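Side-chain contacts in SusD homolog (PDB 3IV0), which probably binds glycans at the outer membrane of Bacteroides thetaiotaomicron and helps in their uptake: residues T309-Y314 against A318-W323; L391-R396 against A401-T406; A414-R419 against R442-N447. All coordinates share one frame; numbering follows the deposited sequence. Where two conformers were deposited one is given.

In the fold
All three contacts are partly buried and lie around helix 408-422. Interaction 2 covers the most surface and has four buried residues among its seven touching ones; interactions 1 and 3 mix buried rings, F311 and F416, with exposed loop residues. Interaction 3 uses helix 408-422 directly, while interactions 1 and 2 reach it through arginines: E418 bridges R319 of interaction 1 with one carboxylate oxygen and R396 of interaction 2 with the other. L310 also touches W417, and L392 meets A414. Interaction 1 joins a loop to a helix through one ring, an arginine and a lysine stem; interaction 2 fixes a connecting loop by side chain-to-backbone hydrogen bonds; interaction 3 is aromatic, with no hydrogen bond between its segments.

Interaction 1: residues T309-Y314 against A318-W323; sequences TLFPMY and ARKELW
F311 meets two successive residues of helix 318-323, each in a different way. K320 runs alongside: its chain and the phenyl side chain slide past each other in opposite directions, with K320 CG 3.7 Å from F311 CB and CD near the same carbon. The R319 side chain crosses that of F311 at about a right angle. F311 CE1 touches R319 CB at 3.8 Å and R319 NE at 4.0 Å, and that nitrogen lies at the ring edge, in its plane. With guanidinium and ring planes 72° apart, the charged group sits beside the rim and not over the pi face. Its charge is answered by D317 and by E418 and E422 of helix 408-422.

K320 holds CG anti to its own carbonyl carbon (chi1 -69°) and bends at chi3 (-66°), which carries the ammonium past the phenyl group to the backbone beyond it. There NZ makes a weak hydrogen bond to P312 O at 3.3 Å; its stronger partner is E315 O. The lysine therefore lays an apolar stem on the phenylalanine and points its ammonium at the loop backbone.

F311 is the first residue to leave helical geometry after helix 304-310, and its ring also meets F324. The arrangement is that of a helix-loop-helix connection: the aromatic residue at the end of one helix packs against the next, and a lysine of the second helix reaches back to the backbone of the linking loop, all beside helix 408-422 of this largely helical SusD fold.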
loop_
_atom_site.group_PDB
_atom_site.type_symbol
_atom_site.label_atom_id
_atom_site.label_comp_id
_atom_site.label_asym_id
_atom_site.label_seq_id
_atom_site.Cartn_x
_atom_site.Cartn_y
_atom_site.Cartn_z
ATOM N N THR A 309 -20.281 10.832 6.016
ATOM C CA THR A 309 -20.589 10.151 4.740
ATOM C C THR A 309 -20.061 8.723 4.722
ATOM O O THR A 309 -20.756 7.769 4.350
ATOM C CB THR A 309 -19.933 10.888 3.578
ATOM O OG1 THR A 309 -20.560 12.174 3.434
ATOM C CG2 THR A 309 -20.016 10.067 2.248
ATOM N N LEU A 310 -18.826 8.586 5.160
ATOM C CA LEU A 310 -18.159 7.318 5.156
ATOM C C LEU A 310 -18.734 6.303 6.142
ATOM O O LEU A 310 -18.906 5.123 5.815
ATOM C CB LEU A 310 -16.672 7.571 5.438
ATOM C CG LEU A 310 -15.726 6.399 5.241
ATOM C CD1 LEU A 310 -15.840 5.921 3.796
ATOM C CD2 LEU A 310 -14.278 6.811 5.592
ATOM N N PHE A 311 -19.033 6.755 7.348
ATOM C CA PHE A 311 -19.557 5.902 8.419
ATOM C C PHE A 311 -20.906 6.493 8.871
ATOM O O PHE A 311 -20.961 7.210 9.878
ATOM C CB PHE A 311 -18.584 5.836 9.589
ATOM C CG PHE A 311 -17.341 5.028 9.311
ATOM C CD1 PHE A 311 -17.386 3.655 9.330
ATOM C CD2 PHE A 311 -16.155 5.660 8.994
ATOM C CE1 PHE A 311 -16.237 2.921 9.066
ATOM C CE2 PHE A 311 -14.996 4.901 8.694
ATOM C CZ PHE A 311 -15.065 3.552 8.748
ATOM N N PRO A 312 -21.979 6.251 8.110
ATOM C CA PRO A 312 -23.236 6.964 8.400
ATOM C C PRO A 312 -23.756 6.716 9.807
ATOM O O PRO A 312 -23.786 5.581 10.280
ATOM C CB PRO A 312 -24.198 6.429 7.324
ATOM C CG PRO A 312 -23.306 5.929 6.224
ATOM C CD PRO A 312 -22.124 5.373 6.933
HETATM N N MSE A 313 -24.211 7.791 10.457
HETATM C CA MSE A 313 -24.576 7.733 11.865
HETATM C C MSE A 313 -25.797 6.859 12.171
HETATM O O MSE A 313 -25.947 6.425 13.303
HETATM C CB MSE A 313 -24.781 9.157 12.402
HETATM C CG MSE A 313 -26.008 9.854 11.890
HETATM SE SE MSE A 313 -26.023 11.730 12.485
HETATM C CE MSE A 313 -25.935 11.514 14.120
ATOM N N TYR A 314 -26.643 6.592 11.172
ATOM C CA TYR A 314 -27.856 5.824 11.392
ATOM C C TYR A 314 -27.731 4.363 11.040
ATOM O O TYR A 314 -28.715 3.628 11.106
ATOM C CB TYR A 314 -29.028 6.459 10.635
ATOM C CG TYR A 314 -29.197 7.951 10.889
ATOM C CD1 TYR A 314 -29.467 8.440 12.152
ATOM C CD2 TYR A 314 -29.090 8.867 9.851
ATOM C CE1 TYR A 314 -29.608 9.807 12.385
ATOM C CE2 TYR A 314 -29.244 10.225 10.075
ATOM C CZ TYR A 314 -29.501 10.686 11.336
ATOM O OH TYR A 314 -29.652 12.038 11.546
ATOM N N ALA A 318 -19.274 -1.544 13.555
ATOM C CA ALA A 318 -18.410 -1.592 14.723
ATOM C C ALA A 318 -17.101 -0.806 14.537
ATOM O O ALA A 318 -16.439 -0.450 15.526
ATOM C CB ALA A 318 -18.139 -2.993 15.102
ATOM N N ARG A 319 -16.703 -0.543 13.288
ATOM C CA ARG A 319 -15.517 0.260 13.076
ATOM C C ARG A 319 -15.689 1.648 13.652
ATOM O O ARG A 319 -14.714 2.296 14.045
ATOM C CB ARG A 319 -15.161 0.320 11.579
ATOM C CG ARG A 319 -14.716 -1.043 11.027
ATOM C CD ARG A 319 -14.677 -1.120 9.498
ATOM N NE ARG A 319 -16.031 -1.063 8.943
ATOM C CZ ARG A 319 -16.400 -1.495 7.746
ATOM N NH1 ARG A 319 -15.536 -2.102 6.933
ATOM N NH2 ARG A 319 -17.640 -1.337 7.330
ATOM N N LYS A 320 -16.931 2.129 13.710
ATOM C CA LYS A 320 -17.151 3.462 14.278
ATOM C C LYS A 320 -16.640 3.554 15.712
ATOM O O LYS A 320 -15.888 4.463 16.039
ATOM C CB LYS A 320 -18.640 3.840 14.227
ATOM C CG LYS A 320 -19.162 4.082 12.850
ATOM C CD LYS A 320 -20.565 4.723 12.859
ATOM C CE LYS A 320 -21.628 3.810 13.420
ATOM N NZ LYS A 320 -23.022 4.410 13.314
ATOM N N GLU A 321 -17.037 2.611 16.543
ATOM C CA GLU A 321 -16.691 2.596 17.954
ATOM C C GLU A 321 -15.251 2.150 18.193
ATOM O O GLU A 321 -14.575 2.600 19.137
ATOM C CB GLU A 321 -17.625 1.658 18.710
ATOM C CG GLU A 321 -19.024 2.131 18.928
ATOM C CD GLU A 321 -19.948 1.985 17.725
ATOM O OE1 GLU A 321 -19.719 1.130 16.845
ATOM O OE2 GLU A 321 -20.957 2.741 17.665
ATOM N N LEU A 322 -14.764 1.235 17.366
ATOM C CA LEU A 322 -13.474 0.624 17.676
ATOM C C LEU A 322 -12.306 1.337 17.050
ATOM O O LEU A 322 -11.188 1.199 17.548
ATOM C CB LEU A 322 -13.459 -0.840 17.254
ATOM C CG LEU A 322 -14.376 -1.758 18.036
ATOM C CD1 LEU A 322 -14.547 -3.103 17.370
ATOM C CD2 LEU A 322 -13.845 -1.982 19.473
ATOM N N TRP A 323 -12.531 2.053 15.972
ATOM C CA TRP A 323 -11.428 2.675 15.249
ATOM C C TRP A 323 -11.349 4.169 15.444
ATOM O O TRP A 323 -10.329 4.772 15.132
ATOM C CB TRP A 323 -11.501 2.349 13.768
ATOM C CG TRP A 323 -11.241 0.923 13.443
ATOM C CD1 TRP A 323 -10.863 -0.048 14.289
ATOM C CD2 TRP A 323 -11.257 0.345 12.128
ATOM N NE1 TRP A 323 -10.691 -1.237 13.600
ATOM C CE2 TRP A 323 -10.927 -1.009 12.271
ATOM C CE3 TRP A 323 -11.551 0.837 10.861
ATOM C CZ2 TRP A 323 -10.844 -1.865 11.180
ATOM C CZ3 TRP A 323 -11.446 -0.015 9.778
ATOM C CH2 TRP A 323 -11.132 -1.351 9.956
#

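Interaction 2: residues L391-R396 against A401-T406; sequences LLNRVR and ASEINT
N393 and R396, one turn apart on helix 385-398, grip the backbone of the loop that follows it, and this is the tightly packed part. The N393 amide takes both polar atoms of one residue: OD1 accepts I404 N at 2.8 Å, nearly straight at 174°, while ND2 gives its hydrogen to I404 O at 2.9 Å, an acceptor lying in the amide plane. Bonded at both ends, the amide can hardly turn over.

R396 bends at chi2 (-74°) and again at chi3 (-69°), bringing its guanidinium side-on to S402. NE reaches S402 O at 2.8 Å, and NH2 shares that oxygen while also reaching S402 OG at 3.2 Å; both acceptors lie in the guanidinium plane. The flat group is also sandwiched: A401 CB sits 3.6 Å above its centre, and I404 CD1 covers the opposite face. The remaining nitrogen, NH1, forms a salt bridge with E418 on helix 408-422, which probably offsets much of its charge, although E418 is shared with R319 and R421. A backbone bond from A401 N to R396 O at 3.0 Å closes the near end of the loop, and L392 CD2 packs on I404 CB at 3.7 Å.

Toward solvent the hold slackens. S402 is exposed, yet held through O and OG. E403 is the looser residue: it lays CB and CG along the amide of N393, and a bound 1,2-ethanediol rests about 4 Å from its side chain.

This is a helix-loop-helix connection within the SusD family region, in which an asparagine and an arginine of the first helix take over backbone hydrogen bonding for an extended loop on its way to the second.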
loop_
_atom_site.group_PDB
_atom_site.type_symbol
_atom_site.label_atom_id
_atom_site.label_comp_id
_atom_site.label_asym_id
_atom_site.label_seq_id
_atom_site.Cartn_x
_atom_site.Cartn_y
_atom_site.Cartn_z
ATOM N N LEU A 391 -18.806 -11.827 -1.238
ATOM C CA LEU A 391 -17.476 -11.383 -0.863
ATOM C C LEU A 391 -17.530 -10.105 -0.025
ATOM O O LEU A 391 -16.918 -10.034 1.026
ATOM C CB LEU A 391 -16.639 -11.216 -2.127
ATOM C CG LEU A 391 -16.259 -12.525 -2.830
ATOM C CD1 LEU A 391 -15.866 -12.214 -4.286
ATOM C CD2 LEU A 391 -15.123 -13.248 -2.130
ATOM N N LEU A 392 -18.232 -9.111 -0.530
ATOM C CA LEU A 392 -18.427 -7.860 0.172
ATOM C C LEU A 392 -18.957 -8.103 1.575
ATOM O O LEU A 392 -18.513 -7.515 2.547
ATOM C CB LEU A 392 -19.369 -6.962 -0.638
ATOM C CG LEU A 392 -19.867 -5.686 0.018
ATOM C CD1 LEU A 392 -18.692 -4.784 0.444
ATOM C CD2 LEU A 392 -20.850 -4.945 -0.914
ATOM N N ASN A 393 -19.920 -9.006 1.672
ATOM C CA ASN A 393 -20.566 -9.246 2.964
ATOM C C ASN A 393 -19.713 -9.967 3.978
ATOM O O ASN A 393 -19.959 -9.874 5.172
ATOM C CB ASN A 393 -21.912 -9.928 2.738
ATOM C CG ASN A 393 -22.942 -8.969 2.221
ATOM O OD1 ASN A 393 -22.903 -7.786 2.537
ATOM N ND2 ASN A 393 -23.907 -9.463 1.422
ATOM N N ARG A 394 -18.674 -10.649 3.539
ATOM C CA ARG A 394 -17.731 -11.176 4.517
ATOM C C ARG A 394 -17.064 -10.059 5.300
ATOM O O ARG A 394 -16.881 -10.164 6.511
ATOM C CB ARG A 394 -16.708 -12.064 3.842
ATOM C CG ARG A 394 -17.330 -13.406 3.410
ATOM C CD ARG A 394 -16.426 -14.218 2.582
ATOM N NE ARG A 394 -15.247 -14.634 3.314
ATOM C CZ ARG A 394 -14.201 -15.197 2.712
ATOM N NH1 ARG A 394 -14.250 -15.396 1.416
ATOM N NH2 ARG A 394 -13.144 -15.553 3.409
ATOM N N VAL A 395 -16.766 -8.969 4.614
ATOM C CA VAL A 395 -16.173 -7.807 5.253
ATOM C C VAL A 395 -17.222 -7.028 6.062
ATOM O O VAL A 395 -16.951 -6.634 7.195
ATOM C CB VAL A 395 -15.475 -6.924 4.221
ATOM C CG1 VAL A 395 -14.912 -5.657 4.872
ATOM C CG2 VAL A 395 -14.352 -7.748 3.511
ATOM N N ARG A 396 -18.409 -6.865 5.481
ATOM C CA ARG A 396 -19.494 -6.187 6.202
ATOM C C ARG A 396 -19.819 -6.937 7.488
ATOM O O ARG A 396 -19.981 -6.336 8.542
ATOM C CB ARG A 396 -20.753 -6.123 5.352
ATOM C CG ARG A 396 -20.669 -5.382 4.042
ATOM C CD ARG A 396 -20.638 -3.901 4.229
ATOM N NE ARG A 396 -21.933 -3.398 4.725
ATOM C CZ ARG A 396 -22.175 -2.119 4.956
ATOM N NH1 ARG A 396 -21.236 -1.195 4.830
ATOM N NH2 ARG A 396 -23.370 -1.750 5.400
ATOM N N ALA A 401 -21.725 -4.627 10.199
ATOM C CA ALA A 401 -22.506 -3.752 9.381
ATOM C C ALA A 401 -23.549 -4.539 8.603
ATOM O O ALA A 401 -23.444 -5.760 8.453
ATOM C CB ALA A 401 -21.582 -2.965 8.424
ATOM N N SER A 402 -24.554 -3.844 8.096
ATOM C CA SER A 402 -25.648 -4.530 7.422
ATOM C C SER A 402 -25.194 -5.239 6.143
ATOM O O SER A 402 -24.323 -4.747 5.434
ATOM C CB SER A 402 -26.750 -3.545 7.087
ATOM O OG SER A 402 -26.335 -2.603 6.101
ATOM N N GLU A 403 -25.738 -6.419 5.856
ATOM C CA GLU A 403 -25.424 -7.103 4.611
ATOM C C GLU A 403 -25.978 -6.299 3.431
ATOM O O GLU A 403 -27.063 -5.711 3.496
ATOM C CB GLU A 403 -25.984 -8.522 4.590
ATOM C CG GLU A 403 -25.222 -9.515 5.465
ATOM C CD GLU A 403 -25.576 -10.949 5.120
ATOM O OE1 GLU A 403 -26.741 -11.196 4.727
ATOM O OE2 GLU A 403 -24.696 -11.828 5.236
ATOM N N ILE A 404 -25.214 -6.285 2.361
ATOM C CA ILE A 404 -25.558 -5.585 1.156
ATOM C C ILE A 404 -26.163 -6.582 0.176
ATOM O O ILE A 404 -25.625 -7.666 -0.053
ATOM C CB ILE A 404 -24.293 -4.943 0.523
ATOM C CG1 ILE A 404 -23.684 -3.907 1.474
ATOM C CG2 ILE A 404 -24.609 -4.294 -0.825
ATOM C CD1 ILE A 404 -24.592 -2.880 1.840
ATOM N N ASN A 405 -27.265 -6.191 -0.458
ATOM C CA ASN A 405 -27.929 -7.015 -1.438
ATOM C C ASN A 405 -28.350 -6.112 -2.573
ATOM O O ASN A 405 -29.429 -5.513 -2.566
ATOM C CB ASN A 405 -29.144 -7.706 -0.836
ATOM C CG ASN A 405 -29.754 -8.700 -1.809
ATOM O OD1 ASN A 405 -29.120 -9.080 -2.781
ATOM N ND2 ASN A 405 -30.991 -9.132 -1.536
ATOM N N THR A 406 -27.470 -5.972 -3.540
ATOM C CA THR A 406 -27.691 -5.070 -4.631
ATOM C C THR A 406 -26.847 -5.475 -5.815
ATOM O O THR A 406 -26.288 -6.557 -5.843
ATOM C CB THR A 406 -27.516 -3.592 -4.195
ATOM O OG1 THR A 406 -28.066 -2.753 -5.222
ATOM C CG2 THR A 406 -26.070 -3.255 -3.868
#

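Interaction 3: residues A414-R419 against R442-N447; sequences AIFWER and RNYCMN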
loop_
_atom_site.group_PDB
_atom_site.type_symbol
_atom_site.label_atom_id
_atom_site.label_comp_id
_atom_site.label_asym_id
_atom_site.label_seq_id
_atom_site.Cartn_x
_atom_site.Cartn_y
_atom_site.Cartn_z
ATOM N N ALA A 414 -20.903 0.510 -3.542
ATOM C CA ALA A 414 -20.800 -0.072 -2.206
ATOM C C ALA A 414 -19.406 -0.640 -1.952
ATOM O O ALA A 414 -18.888 -0.541 -0.853
ATOM C CB ALA A 414 -21.883 -1.181 -1.987
ATOM N N ILE A 415 -18.855 -1.307 -2.945
ATOM C CA ILE A 415 -17.544 -1.913 -2.781
ATOM C C ILE A 415 -16.457 -0.823 -2.667
ATOM O O ILE A 415 -15.573 -0.942 -1.802
ATOM C CB ILE A 415 -17.255 -2.879 -3.929
ATOM C CG1 ILE A 415 -18.221 -4.075 -3.904
ATOM C CG2 ILE A 415 -15.777 -3.351 -3.886
ATOM C CD1 ILE A 415 -18.307 -4.842 -5.235
ATOM N N PHE A 416 -16.542 0.230 -3.489
ATOM C CA PHE A 416 -15.602 1.353 -3.369
ATOM C C PHE A 416 -15.669 1.944 -1.965
ATOM O O PHE A 416 -14.648 2.127 -1.321
ATOM C CB PHE A 416 -15.909 2.439 -4.390
ATOM C CG PHE A 416 -15.207 3.713 -4.113
ATOM C CD1 PHE A 416 -13.876 3.868 -4.441
ATOM C CD2 PHE A 416 -15.855 4.754 -3.481
ATOM C CE1 PHE A 416 -13.213 5.049 -4.117
ATOM C CE2 PHE A 416 -15.199 5.933 -3.188
ATOM C CZ PHE A 416 -13.872 6.069 -3.511
ATOM N N TRP A 417 -16.856 2.203 -1.443
ATOM C CA TRP A 417 -16.965 2.872 -0.155
ATOM C C TRP A 417 -16.555 1.938 0.952
ATOM O O TRP A 417 -15.994 2.373 1.979
ATOM C CB TRP A 417 -18.384 3.415 0.074
ATOM C CG TRP A 417 -18.681 4.628 -0.746
ATOM C CD1 TRP A 417 -19.544 4.720 -1.774
ATOM C CD2 TRP A 417 -18.097 5.928 -0.586
ATOM N NE1 TRP A 417 -19.540 5.988 -2.278
ATOM C CE2 TRP A 417 -18.660 6.753 -1.571
ATOM C CE3 TRP A 417 -17.156 6.461 0.282
ATOM C CZ2 TRP A 417 -18.326 8.090 -1.701
ATOM C CZ3 TRP A 417 -16.827 7.794 0.146
ATOM C CH2 TRP A 417 -17.407 8.585 -0.839
ATOM N N GLU A 418 -16.798 0.644 0.768
ATOM C CA GLU A 418 -16.363 -0.320 1.752
ATOM C C GLU A 418 -14.834 -0.345 1.862
ATOM O O GLU A 418 -14.290 -0.508 2.948
ATOM C CB GLU A 418 -16.927 -1.734 1.511
ATOM C CG GLU A 418 -16.811 -2.679 2.700
ATOM C CD GLU A 418 -17.659 -2.287 3.891
ATOM O OE1 GLU A 418 -18.556 -1.420 3.749
ATOM O OE2 GLU A 418 -17.411 -2.875 4.955
ATOM N N ARG A 419 -14.135 -0.298 0.736
ATOM C CA ARG A 419 -12.672 -0.213 0.790
ATOM C C ARG A 419 -12.241 1.059 1.502
ATOM O O ARG A 419 -11.270 1.045 2.269
ATOM C CB ARG A 419 -12.050 -0.232 -0.626
ATOM C CG ARG A 419 -12.003 -1.639 -1.253
ATOM C CD ARG A 419 -11.232 -1.728 -2.585
ATOM N NE ARG A 419 -9.855 -1.249 -2.486
ATOM C CZ ARG A 419 -8.820 -1.973 -2.080
ATOM N NH1 ARG A 419 -8.980 -3.222 -1.676
ATOM N NH2 ARG A 419 -7.606 -1.454 -2.027
ATOM N N ARG A 442 -16.141 14.515 -7.779
ATOM C CA ARG A 442 -16.533 15.032 -6.473
ATOM C C ARG A 442 -17.561 14.158 -5.738
ATOM O O ARG A 442 -17.717 14.274 -4.531
ATOM C CB ARG A 442 -17.058 16.469 -6.605
ATOM C CG ARG A 442 -17.115 17.218 -5.295
ATOM C CD ARG A 442 -17.559 18.657 -5.519
ATOM N NE ARG A 442 -16.645 19.355 -6.421
ATOM C CZ ARG A 442 -15.490 19.908 -6.053
ATOM N NH1 ARG A 442 -15.095 19.863 -4.790
ATOM N NH2 ARG A 442 -14.737 20.520 -6.950
ATOM N N ASN A 443 -18.223 13.261 -6.463
ATOM C CA ASN A 443 -19.150 12.314 -5.828
ATOM C C ASN A 443 -18.433 11.277 -4.945
ATOM O O ASN A 443 -19.060 10.668 -4.062
ATOM C CB ASN A 443 -19.977 11.593 -6.885
ATOM C CG ASN A 443 -20.902 12.534 -7.639
ATOM O OD1 ASN A 443 -20.873 12.625 -8.869
ATOM N ND2 ASN A 443 -21.697 13.261 -6.896
ATOM N N TYR A 444 -17.126 11.107 -5.174
ATOM C CA TYR A 444 -16.325 10.085 -4.477
ATOM C C TYR A 444 -15.096 10.629 -3.758
ATOM O O TYR A 444 -14.495 9.920 -2.965
ATOM C CB TYR A 444 -15.877 9.032 -5.478
ATOM C CG TYR A 444 -17.030 8.374 -6.177
ATOM C CD1 TYR A 444 -17.782 7.408 -5.542
ATOM C CD2 TYR A 444 -17.377 8.730 -7.462
ATOM C CE1 TYR A 444 -18.850 6.807 -6.180
ATOM C CE2 TYR A 444 -18.452 8.151 -8.110
ATOM C CZ TYR A 444 -19.177 7.185 -7.471
ATOM O OH TYR A 444 -20.258 6.604 -8.106
ATOM N N CYS A 445 -14.700 11.862 -4.024
ATOM C CA CYS A 445 -13.519 12.472 -3.445
ATOM C C CYS A 445 -13.877 13.904 -3.083
ATOM O O CYS A 445 -14.344 14.656 -3.945
ATOM C CB CYS A 445 -12.380 12.455 -4.459
ATOM S SG CYS A 445 -10.867 13.288 -3.860
HETATM N N MSE A 446 -13.643 14.292 -1.839
HETATM C CA MSE A 446 -14.012 15.625 -1.356
HETATM C C MSE A 446 -13.071 16.696 -1.897
HETATM O O MSE A 446 -13.449 17.858 -2.071
HETATM C CB MSE A 446 -13.976 15.639 0.172
HETATM C CG MSE A 446 -14.462 16.935 0.786
HETATM SE SE MSE A 446 -14.996 16.790 2.675
HETATM C CE MSE A 446 -16.789 16.962 2.425
ATOM N N ASN A 447 -11.840 16.282 -2.207
ATOM C CA ASN A 447 -10.788 17.203 -2.654
ATOM C C ASN A 447 -10.286 16.720 -4.022
ATOM O O ASN A 447 -9.120 16.363 -4.178
ATOM C CB ASN A 447 -9.594 17.253 -1.671
ATOM C CG ASN A 447 -9.952 17.787 -0.294
ATOM O OD1 ASN A 447 -11.103 18.060 0.025
ATOM N ND2 ASN A 447 -8.954 17.914 0.540
#
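N443 meets W417 first, through its backbone: the carbonyl oxygen N443 O lies at the edge of the indole, near its plane, 3.6 Å from W417 CZ2. The oxygen thus faces the slightly positive C-H rim of the ring system, not its electron-rich face.

Y444 follows and carries most of the contact. It turns an edge to the face of F416 in an offset edge-to-face pair, centroids 5.5 Å apart and planes at 84°, with Y444 CD1 3.8 Å from F416 CE2. F416 keeps CG anti to the backbone N (chi1 167°), whereas W417 swings CG anti to its carbonyl carbon, and the two neighbouring rings come together: F416 CE2 stands 3.8 Å above the centre of the indole. W417 in turn crosses the tyrosine side chain at about a right angle, and its CZ2 comes within 3.9 Å of Y444 CD1. The five-membered ring of W417 is inclined to the tyrosine ring by 31°, an oblique approach. The backbone oxygen Y444 O touches W417 CH2 at 3.8 Å, and Y444 OH is hydrogen-bonded to D413, one helical turn before W417. With an alanine in place of W417, Y444 and F416 would probably lose a shared aromatic neighbour, and a gap would probably open beside the carbonyls of N443 and Y444.

C445 then turns away from helix 408-422, toward Y429 and L433 of helix 429-436.

The chemistry is that of a three-ring aromatic cluster. Contact between the segments depends on shape and on ring-edge polarity, with no hydrogen bond spanning them; K438, in cation-pi contact with both F416 and Y444, and D413 at the phenol add the polar hold from outside.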